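Local atomic coordinates of aspartate aminotransferase (Thermotoga maritima, PDB entry 1O4S), a protein that catalyses the reversible, pyridoxal-phosphate-dependent transfer of an amino group from L-aspartate to 2-oxoglutarate, giving oxaloacetate and L-glutamate. Residues F115-A120 / Y209-E214; V128-P133 / P140-A145. All coordinates share one frame; numbering follows the deposited sequence.

How the interactions relate
Both interactions pack a helix on the large seven-stranded sheet of this aminotransferase, and their centres lie about 10 Å apart. Along the chain, helix 109-121 is followed by strand 127-132 and helix 138-144, which make interaction 2, and strand 209-213 comes later to complete interaction 1; strand 175-180 separates the two strands in the sheet. The helices also meet directly: the ring of Phe118 bears on Ile142, with Phe118 CZ 3.6 Å from Ile142 CG1, and Met119 SD lies 3.7 Å from Ala145 CA. A chain of apolar contacts thus runs from the strand carrying the cofactor's aspartate to strand 127-132, and other residues of both helices meet the second subunit of the homodimer.

Interaction 1 (F115-A120 / Y209-E214); sequences FNAFMA and YIISDE. With PLP (pyridoxal-5'-phosphate), chain M.
Ile211 reaches out from its strand with a single methyl, CD1, which meets the CD1-CE1 corner of the Phe118 ring on helix 109-121. Ile211 CD1 lies 3.6 Å from Phe118 CE1 and 4.0 Å from Phe118 CD1, and the two side chains run slantwise to one another. The CA-CB bond of Phe118 points away from the strand; with CG anti to the carbonyl carbon (chi1 -64°), the ring nevertheless swings back far enough to meet the isoleucine. Ile211 is extended beyond CG1 (chi2 170°), which carries its methyl out to the helix. Ala117 faces the strand too, its CB 4.5 Å from Ile211 CD1; so small a residue lets the helix lie near the sheet, and a branched isoleucine fills the interval without any polar group to satisfy. Val239 of the adjoining strand touches both Ala117 and Ile211.

Two residues beyond Ile211, Asp213 turns its carboxylate to the cofactor, Asp213 OD2 standing 2.6 Å from N1 of PLP. Tyr138 OH also hydrogen-bonds to OD2, and Asn181 ND2 to the backbone oxygen of Asp213; these bonds probably help fix the carboxylate and its strand end. An alanine here would probably leave N1 without its charged mate and Tyr138 OH without this partner. A helix packed on a strand that ends in the aspartate facing the pyridine nitrogen is characteristic of the large domain of fold-type I PLP enzymes.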
ATOM      1  N   PHE B 115       7.236   6.050   2.442  1.00 28.27           N
ATOM      2  CA  PHE B 115       6.424   5.928   3.627  1.00 27.61           C
ATOM      3  C   PHE B 115       6.987   4.880   4.600  1.00 27.71           C
ATOM      4  O   PHE B 115       7.089   5.126   5.813  1.00 26.13           O
ATOM      5  CB  PHE B 115       4.990   5.578   3.247  1.00 27.60           C
ATOM      6  CG  PHE B 115       4.096   5.411   4.425  1.00 28.43           C
ATOM      7  CD1 PHE B 115       3.560   4.177   4.741  1.00 28.87           C
ATOM      8  CD2 PHE B 115       3.795   6.495   5.239  1.00 29.48           C
ATOM      9  CE1 PHE B 115       2.747   4.007   5.871  1.00 30.88           C
ATOM     10  CE2 PHE B 115       2.989   6.316   6.375  1.00 30.16           C
ATOM     11  CZ  PHE B 115       2.454   5.068   6.667  1.00 28.39           C
ATOM     12  N   ASN B 116       7.356   3.728   4.053  1.00 28.30           N
ATOM     13  CA  ASN B 116       7.965   2.647   4.836  1.00 29.15           C
ATOM     14  C   ASN B 116       9.258   3.066   5.535  1.00 28.99           C
ATOM     15  O   ASN B 116       9.487   2.653   6.663  1.00 29.30           O
ATOM     16  CB  ASN B 116       8.263   1.402   3.999  1.00 29.34           C
ATOM     17  CG  ASN B 116       7.022   0.656   3.532  1.00 28.54           C
ATOM     18  OD1 ASN B 116       5.885   0.909   3.959  1.00 28.77           O
ATOM     19  ND2 ASN B 116       7.255  -0.303   2.649  1.00 29.77           N
ATOM     20  N   ALA B 117      10.078   3.886   4.869  1.00 29.26           N
ATOM     21  CA  ALA B 117      11.307   4.443   5.456  1.00 29.40           C
ATOM     22  C   ALA B 117      11.014   5.301   6.688  1.00 28.94           C
ATOM     23  O   ALA B 117      11.639   5.148   7.757  1.00 28.67           O
ATOM     24  CB  ALA B 117      12.097   5.263   4.407  1.00 29.51           C
ATOM     25  N   PHE B 118      10.048   6.201   6.542  1.00 28.73           N
ATOM     26  CA  PHE B 118       9.669   7.065   7.648  1.00 28.67           C
ATOM     27  C   PHE B 118       9.090   6.246   8.799  1.00 28.35           C
ATOM     28  O   PHE B 118       9.407   6.495   9.940  1.00 28.54           O
ATOM     29  CB  PHE B 118       8.687   8.115   7.162  1.00 28.23           C
ATOM     30  CG  PHE B 118       9.284   9.062   6.132  1.00 30.98           C
ATOM     31  CD1 PHE B 118      10.548   9.621   6.326  1.00 32.42           C
ATOM     32  CD2 PHE B 118       8.566   9.422   4.995  1.00 32.78           C
ATOM     33  CE1 PHE B 118      11.079  10.505   5.397  1.00 32.09           C
ATOM     34  CE2 PHE B 118       9.081  10.315   4.077  1.00 31.33           C
ATOM     35  CZ  PHE B 118      10.337  10.842   4.268  1.00 32.42           C
ATOM     36  N   MET B 119       8.236   5.270   8.491  1.00 27.68           N
ATOM     37  CA  MET B 119       7.630   4.438   9.527  1.00 28.03           C
ATOM     38  C   MET B 119       8.712   3.564  10.227  1.00 28.37           C
ATOM     39  O   MET B 119       8.624   3.275  11.439  1.00 28.22           O
ATOM     40  CB  MET B 119       6.565   3.519   8.910  1.00 27.37           C
ATOM     41  CG  MET B 119       5.311   4.172   8.445  1.00 27.64           C
ATOM     42  SD  MET B 119       4.323   4.860   9.816  1.00 30.72           S
ATOM     43  CE  MET B 119       3.628   3.425  10.500  1.00 33.84           C
ATOM     44  N   ALA B 120       9.730   3.166   9.468  1.00 27.54           N
ATOM     45  CA  ALA B 120      10.752   2.278   9.983  1.00 28.81           C
ATOM     46  C   ALA B 120      11.781   3.004  10.800  1.00 29.60           C
ATOM     47  O   ALA B 120      12.325   2.431  11.720  1.00 30.39           O
ATOM     48  CB  ALA B 120      11.410   1.520   8.875  1.00 29.14           C
ATOM     49  N   TYR B 209      20.288   9.400   9.123  1.00 34.65           N
ATOM     50  CA  TYR B 209      20.130   8.705   7.845  1.00 34.49           C
ATOM     51  C   TYR B 209      19.939   9.680   6.722  1.00 33.20           C
ATOM     52  O   TYR B 209      19.310  10.735   6.898  1.00 32.82           O
ATOM     53  CB  TYR B 209      18.907   7.798   7.853  1.00 34.77           C
ATOM     54  CG  TYR B 209      19.075   6.562   8.675  1.00 38.07           C
ATOM     55  CD1 TYR B 209      19.715   5.452   8.156  1.00 40.88           C
ATOM     56  CD2 TYR B 209      18.575   6.495   9.982  1.00 43.02           C
ATOM     57  CE1 TYR B 209      19.881   4.309   8.915  1.00 44.34           C
ATOM     58  CE2 TYR B 209      18.713   5.338  10.756  1.00 44.04           C
ATOM     59  CZ  TYR B 209      19.374   4.251  10.215  1.00 45.98           C
ATOM     60  OH  TYR B 209      19.545   3.096  10.966  1.00 49.64           O
ATOM     61  N   ILE B 210      20.484   9.331   5.561  1.00 31.89           N
ATOM     62  CA  ILE B 210      20.202  10.076   4.346  1.00 31.10           C
ATOM     63  C   ILE B 210      19.228   9.229   3.553  1.00 30.83           C
ATOM     64  O   ILE B 210      19.545   8.102   3.200  1.00 30.63           O
ATOM     65  CB  ILE B 210      21.469  10.344   3.514  1.00 30.59           C
ATOM     66  CG1 ILE B 210      22.440  11.250   4.288  1.00 29.81           C
ATOM     67  CG2 ILE B 210      21.077  10.987   2.160  1.00 29.69           C
ATOM     68  CD1 ILE B 210      23.745  11.435   3.588  1.00 29.50           C
ATOM     69  N   ILE B 211      18.046   9.785   3.313  1.00 30.84           N
ATOM     70  CA  ILE B 211      17.027   9.170   2.479  1.00 31.13           C
ATOM     71  C   ILE B 211      17.065   9.869   1.132  1.00 31.18           C
ATOM     72  O   ILE B 211      16.834  11.070   1.044  1.00 31.39           O
ATOM     73  CB  ILE B 211      15.648   9.312   3.109  1.00 31.04           C
ATOM     74  CG1 ILE B 211      15.620   8.681   4.517  1.00 30.72           C
ATOM     75  CG2 ILE B 211      14.613   8.686   2.194  1.00 31.48           C
ATOM     76  CD1 ILE B 211      14.363   8.996   5.307  1.00 31.47           C
ATOM     77  N   SER B 212      17.356   9.108   0.079  1.00 31.37           N
ATOM     78  CA  SER B 212      17.563   9.666  -1.250  1.00 30.77           C
ATOM     79  C   SER B 212      16.576   9.125  -2.261  1.00 30.15           C
ATOM     80  O   SER B 212      16.602   7.945  -2.580  1.00 30.45           O
ATOM     81  CB  SER B 212      18.982   9.399  -1.746  1.00 30.66           C
ATOM     82  OG  SER B 212      19.210  10.201  -2.878  1.00 29.40           O
ATOM     83  N   ASP B 213      15.718  10.013  -2.742  1.00 30.08           N
ATOM     84  CA  ASP B 213      14.671   9.704  -3.696  1.00 30.47           C
ATOM     85  C   ASP B 213      15.192  10.036  -5.080  1.00 30.69           C
ATOM     86  O   ASP B 213      15.131  11.195  -5.525  1.00 30.74           O
ATOM     87  CB  ASP B 213      13.445  10.552  -3.370  1.00 30.52           C
ATOM     88  CG  ASP B 213      12.269  10.300  -4.306  1.00 33.06           C
ATOM     89  OD1 ASP B 213      12.420   9.541  -5.311  1.00 32.64           O
ATOM     90  OD2 ASP B 213      11.156  10.862  -4.099  1.00 31.72           O
ATOM     91  N   GLU B 214      15.640   8.998  -5.780  1.00 30.53           N
ATOM     92  CA  GLU B 214      16.304   9.130  -7.065  1.00 30.87           C
ATOM     93  C   GLU B 214      15.473   8.589  -8.241  1.00 30.63           C
ATOM     94  O   GLU B 214      16.003   8.075  -9.212  1.00 31.19           O
ATOM     95  CB  GLU B 214      17.707   8.485  -6.949  1.00 31.07           C
ATOM     96  CG  GLU B 214      18.678   9.377  -6.147  1.00 30.95           C
ATOM     97  CD  GLU B 214      20.108   8.844  -5.983  1.00 31.60           C
ATOM     98  OE1 GLU B 214      20.688   8.210  -6.923  1.00 32.26           O
ATOM     99  OE2 GLU B 214      20.689   9.101  -4.887  1.00 33.04           O
TER
HETATM  100  N1  PLP M1234       9.212  11.149  -5.732  1.00 41.90           N
HETATM  101  C2  PLP M1234       8.928  12.175  -6.611  1.00 42.37           C
HETATM  102  C2A PLP M1234       9.540  13.504  -6.278  1.00 37.49           C
HETATM  103  C3  PLP M1234       8.087  11.975  -7.718  1.00 41.54           C
HETATM  104  O3  PLP M1234       7.854  12.896  -8.492  1.00 38.85           O
HETATM  105  C4  PLP M1234       7.566  10.697  -7.980  1.00 44.94           C
HETATM  106  C4A PLP M1234       6.663  10.469  -9.212  1.00 46.18           C
HETATM  107  C5  PLP M1234       7.905   9.673  -7.061  1.00 46.14           C
HETATM  108  C6  PLP M1234       8.715   9.924  -5.955  1.00 42.92           C
HETATM  109  C5A PLP M1234       7.461   8.229  -7.141  1.00 46.10           C
HETATM  110  O4P PLP M1234       6.149   7.811  -7.478  1.00 37.20           O
HETATM  111  P   PLP M1234       5.763   6.265  -7.631  1.00 31.61           P
HETATM  112  O1P PLP M1234       4.824   6.331  -8.778  1.00 30.66           O
HETATM  113  O2P PLP M1234       6.973   5.460  -7.864  1.00 32.00           O
HETATM  114  O3P PLP M1234       5.081   6.055  -6.336  1.00 30.96           O

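Interaction 2 (V128-P133 / P140-A145); sequences VIVFSP and PQIILA
The segments of strand 127-132 and helix 138-144 touch through side chains alone, with no hydrogen bond between them, their backbones coming nearest at Val128 and Ile142, whose CA atoms are 7.6 Å apart. Ile142 is the one residue of the helix segment to reach the strand, and it answers two valines. Ile142 CD1 lies 4.0 Å from both Val128 CB and Val130 CG1, while the other branch, Ile142 CG2, comes within 4.1 Å of Val128 CG2. Thus both arms of the isoleucine are used: they cross Val128 at a slant, whereas CD1 meets the CG1 methyl of Val130 tip to tip. With CG1 anti to the carbonyl carbon (chi1 -66°), the longer arm is sent to the strand.

Val128 and Val130, two positions apart, present their side chains on the same face of the strand. Beta-branched valine suits an extended backbone, and the longer isoleucine spans the distance from the helix. Ile142 also packs on Val149 of strand 148-153, so it bridges two strands of the sheet. Elsewhere on the helix, Gln141 NE2 hydrogen-bonds to the backbone oxygen of His274 of the second subunit, and Leu144 packs on Ile271 of that subunit. Strand 127-132, helix 138-144 and strand 148-153, with its two strands parallel neighbours, form a beta-alpha-beta crossover, and this contact seats the crossover helix on the sheet.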
ATOM      1  N   VAL B 128      12.741  15.297  10.437  1.00 30.87           N
ATOM      2  CA  VAL B 128      13.323  15.109   9.120  1.00 30.48           C
ATOM      3  C   VAL B 128      13.510  16.485   8.509  1.00 29.70           C
ATOM      4  O   VAL B 128      12.560  17.268   8.458  1.00 28.15           O
ATOM      5  CB  VAL B 128      12.426  14.255   8.175  1.00 29.84           C
ATOM      6  CG1 VAL B 128      13.108  14.040   6.840  1.00 30.33           C
ATOM      7  CG2 VAL B 128      12.081  12.899   8.808  1.00 30.46           C
ATOM      8  N   ILE B 129      14.731  16.760   8.041  1.00 29.36           N
ATOM      9  CA  ILE B 129      14.991  17.956   7.247  1.00 29.50           C
ATOM     10  C   ILE B 129      14.601  17.700   5.796  1.00 29.78           C
ATOM     11  O   ILE B 129      15.016  16.694   5.208  1.00 30.01           O
ATOM     12  CB  ILE B 129      16.474  18.359   7.379  1.00 29.45           C
ATOM     13  CG1 ILE B 129      16.705  18.940   8.777  1.00 30.35           C
ATOM     14  CG2 ILE B 129      16.882  19.378   6.289  1.00 28.59           C
ATOM     15  CD1 ILE B 129      18.124  18.951   9.198  1.00 32.41           C
ATOM     16  N   VAL B 130      13.783  18.583   5.217  1.00 29.88           N
ATOM     17  CA  VAL B 130      13.475  18.533   3.786  1.00 30.14           C
ATOM     18  C   VAL B 130      13.845  19.875   3.152  1.00 29.98           C
ATOM     19  O   VAL B 130      14.029  20.865   3.847  1.00 30.21           O
ATOM     20  CB  VAL B 130      11.995  18.179   3.506  1.00 30.33           C
ATOM     21  CG1 VAL B 130      11.575  16.967   4.337  1.00 30.42           C
ATOM     22  CG2 VAL B 130      11.096  19.342   3.797  1.00 31.43           C
ATOM     23  N   PHE B 131      13.973  19.881   1.833  1.00 29.54           N
ATOM     24  CA  PHE B 131      14.408  21.032   1.083  1.00 29.71           C
ATOM     25  C   PHE B 131      13.295  21.469   0.158  1.00 30.07           C
ATOM     26  O   PHE B 131      12.818  20.679  -0.651  1.00 30.24           O
ATOM     27  CB  PHE B 131      15.685  20.692   0.292  1.00 29.97           C
ATOM     28  CG  PHE B 131      16.845  20.296   1.163  1.00 29.25           C
ATOM     29  CD1 PHE B 131      17.205  18.964   1.304  1.00 28.84           C
ATOM     30  CD2 PHE B 131      17.537  21.264   1.905  1.00 31.47           C
ATOM     31  CE1 PHE B 131      18.266  18.578   2.132  1.00 30.60           C
ATOM     32  CE2 PHE B 131      18.602  20.890   2.747  1.00 31.19           C
ATOM     33  CZ  PHE B 131      18.966  19.535   2.858  1.00 31.58           C
ATOM     34  N   SER B 132      12.861  22.716   0.281  1.00 30.18           N
ATOM     35  CA  SER B 132      11.846  23.260  -0.600  1.00 30.71           C
ATOM     36  C   SER B 132      12.600  24.038  -1.698  1.00 31.16           C
ATOM     37  O   SER B 132      13.719  24.450  -1.450  1.00 32.19           O
ATOM     38  CB  SER B 132      10.884  24.157   0.171  1.00 30.88           C
ATOM     39  OG  SER B 132      11.541  25.335   0.612  1.00 32.03           O
ATOM     40  N   PRO B 133      12.024  24.220  -2.892  1.00 31.06           N
ATOM     41  CA  PRO B 133      10.717  23.629  -3.289  1.00 31.46           C
ATOM     42  C   PRO B 133      10.625  22.115  -3.091  1.00 31.22           C
ATOM     43  O   PRO B 133      11.562  21.401  -3.416  1.00 30.93           O
ATOM     44  CB  PRO B 133      10.587  23.997  -4.781  1.00 30.85           C
ATOM     45  CG  PRO B 133      11.427  25.245  -4.931  1.00 30.94           C
ATOM     46  CD  PRO B 133      12.577  25.086  -3.945  1.00 30.88           C
ATOM     47  N   PRO B 140       3.185  15.061   4.247  1.00 29.25           N
ATOM     48  CA  PRO B 140       2.104  14.163   4.647  1.00 29.78           C
ATOM     49  C   PRO B 140       2.622  12.838   5.209  1.00 29.76           C
ATOM     50  O   PRO B 140       2.152  12.453   6.267  1.00 29.05           O
ATOM     51  CB  PRO B 140       1.331  13.987   3.350  1.00 29.99           C
ATOM     52  CG  PRO B 140       1.434  15.384   2.740  1.00 29.71           C
ATOM     53  CD  PRO B 140       2.878  15.725   2.964  1.00 29.80           C
ATOM     54  N   GLN B 141       3.613  12.223   4.567  1.00 30.17           N
ATOM     55  CA  GLN B 141       4.123  10.907   4.990  1.00 30.51           C
ATOM     56  C   GLN B 141       4.832  10.988   6.325  1.00 30.13           C
ATOM     57  O   GLN B 141       4.616  10.154   7.226  1.00 29.88           O
ATOM     58  CB  GLN B 141       5.059  10.320   3.941  1.00 30.49           C
ATOM     59  CG  GLN B 141       4.389   9.924   2.645  1.00 31.72           C
ATOM     60  CD  GLN B 141       5.359   9.356   1.631  1.00 34.51           C
ATOM     61  OE1 GLN B 141       6.550   9.641   1.699  1.00 39.31           O
ATOM     62  NE2 GLN B 141       4.859   8.557   0.696  1.00 30.23           N
ATOM     63  N   ILE B 142       5.646  12.020   6.478  1.00 29.64           N
ATOM     64  CA  ILE B 142       6.387  12.200   7.725  1.00 30.04           C
ATOM     65  C   ILE B 142       5.408  12.465   8.853  1.00 29.11           C
ATOM     66  O   ILE B 142       5.569  11.892   9.927  1.00 27.40           O
ATOM     67  CB  ILE B 142       7.433  13.341   7.602  1.00 30.16           C
ATOM     68  CG1 ILE B 142       8.506  12.937   6.588  1.00 31.45           C
ATOM     69  CG2 ILE B 142       8.019  13.684   8.968  1.00 30.85           C
ATOM     70  CD1 ILE B 142       9.151  14.134   5.897  1.00 32.94           C
ATOM     71  N   ILE B 143       4.401  13.315   8.595  1.00 29.20           N
ATOM     72  CA  ILE B 143       3.316  13.546   9.549  1.00 30.25           C
ATOM     73  C   ILE B 143       2.611  12.241   9.952  1.00 30.71           C
ATOM     74  O   ILE B 143       2.448  11.976  11.123  1.00 29.44           O
ATOM     75  CB  ILE B 143       2.225  14.540   9.004  1.00 30.78           C
ATOM     76  CG1 ILE B 143       2.741  15.985   8.855  1.00 31.22           C
ATOM     77  CG2 ILE B 143       1.020  14.536   9.926  1.00 30.50           C
ATOM     78  CD1 ILE B 143       3.783  16.341   9.805  1.00 33.95           C
ATOM     79  N   LEU B 144       2.203  11.441   8.964  1.00 31.48           N
ATOM     80  CA  LEU B 144       1.524  10.178   9.233  1.00 31.79           C
ATOM     81  C   LEU B 144       2.370   9.222  10.055  1.00 31.82           C
ATOM     82  O   LEU B 144       1.847   8.480  10.888  1.00 31.21           O
ATOM     83  CB  LEU B 144       1.116   9.504   7.933  1.00 32.11           C
ATOM     84  CG  LEU B 144      -0.019  10.158   7.182  1.00 32.50           C
ATOM     85  CD1 LEU B 144      -0.181   9.347   5.907  1.00 34.33           C
ATOM     86  CD2 LEU B 144      -1.290  10.212   8.002  1.00 33.77           C
ATOM     87  N   ALA B 145       3.689   9.277   9.849  1.00 32.36           N
ATOM     88  CA  ALA B 145       4.637   8.473  10.617  1.00 32.46           C
ATOM     89  C   ALA B 145       4.972   9.011  12.015  1.00 32.75           C
ATOM     90  O   ALA B 145       5.721   8.390  12.719  1.00 34.28           O
ATOM     91  CB  ALA B 145       5.919   8.230   9.801  1.00 32.43           C
TER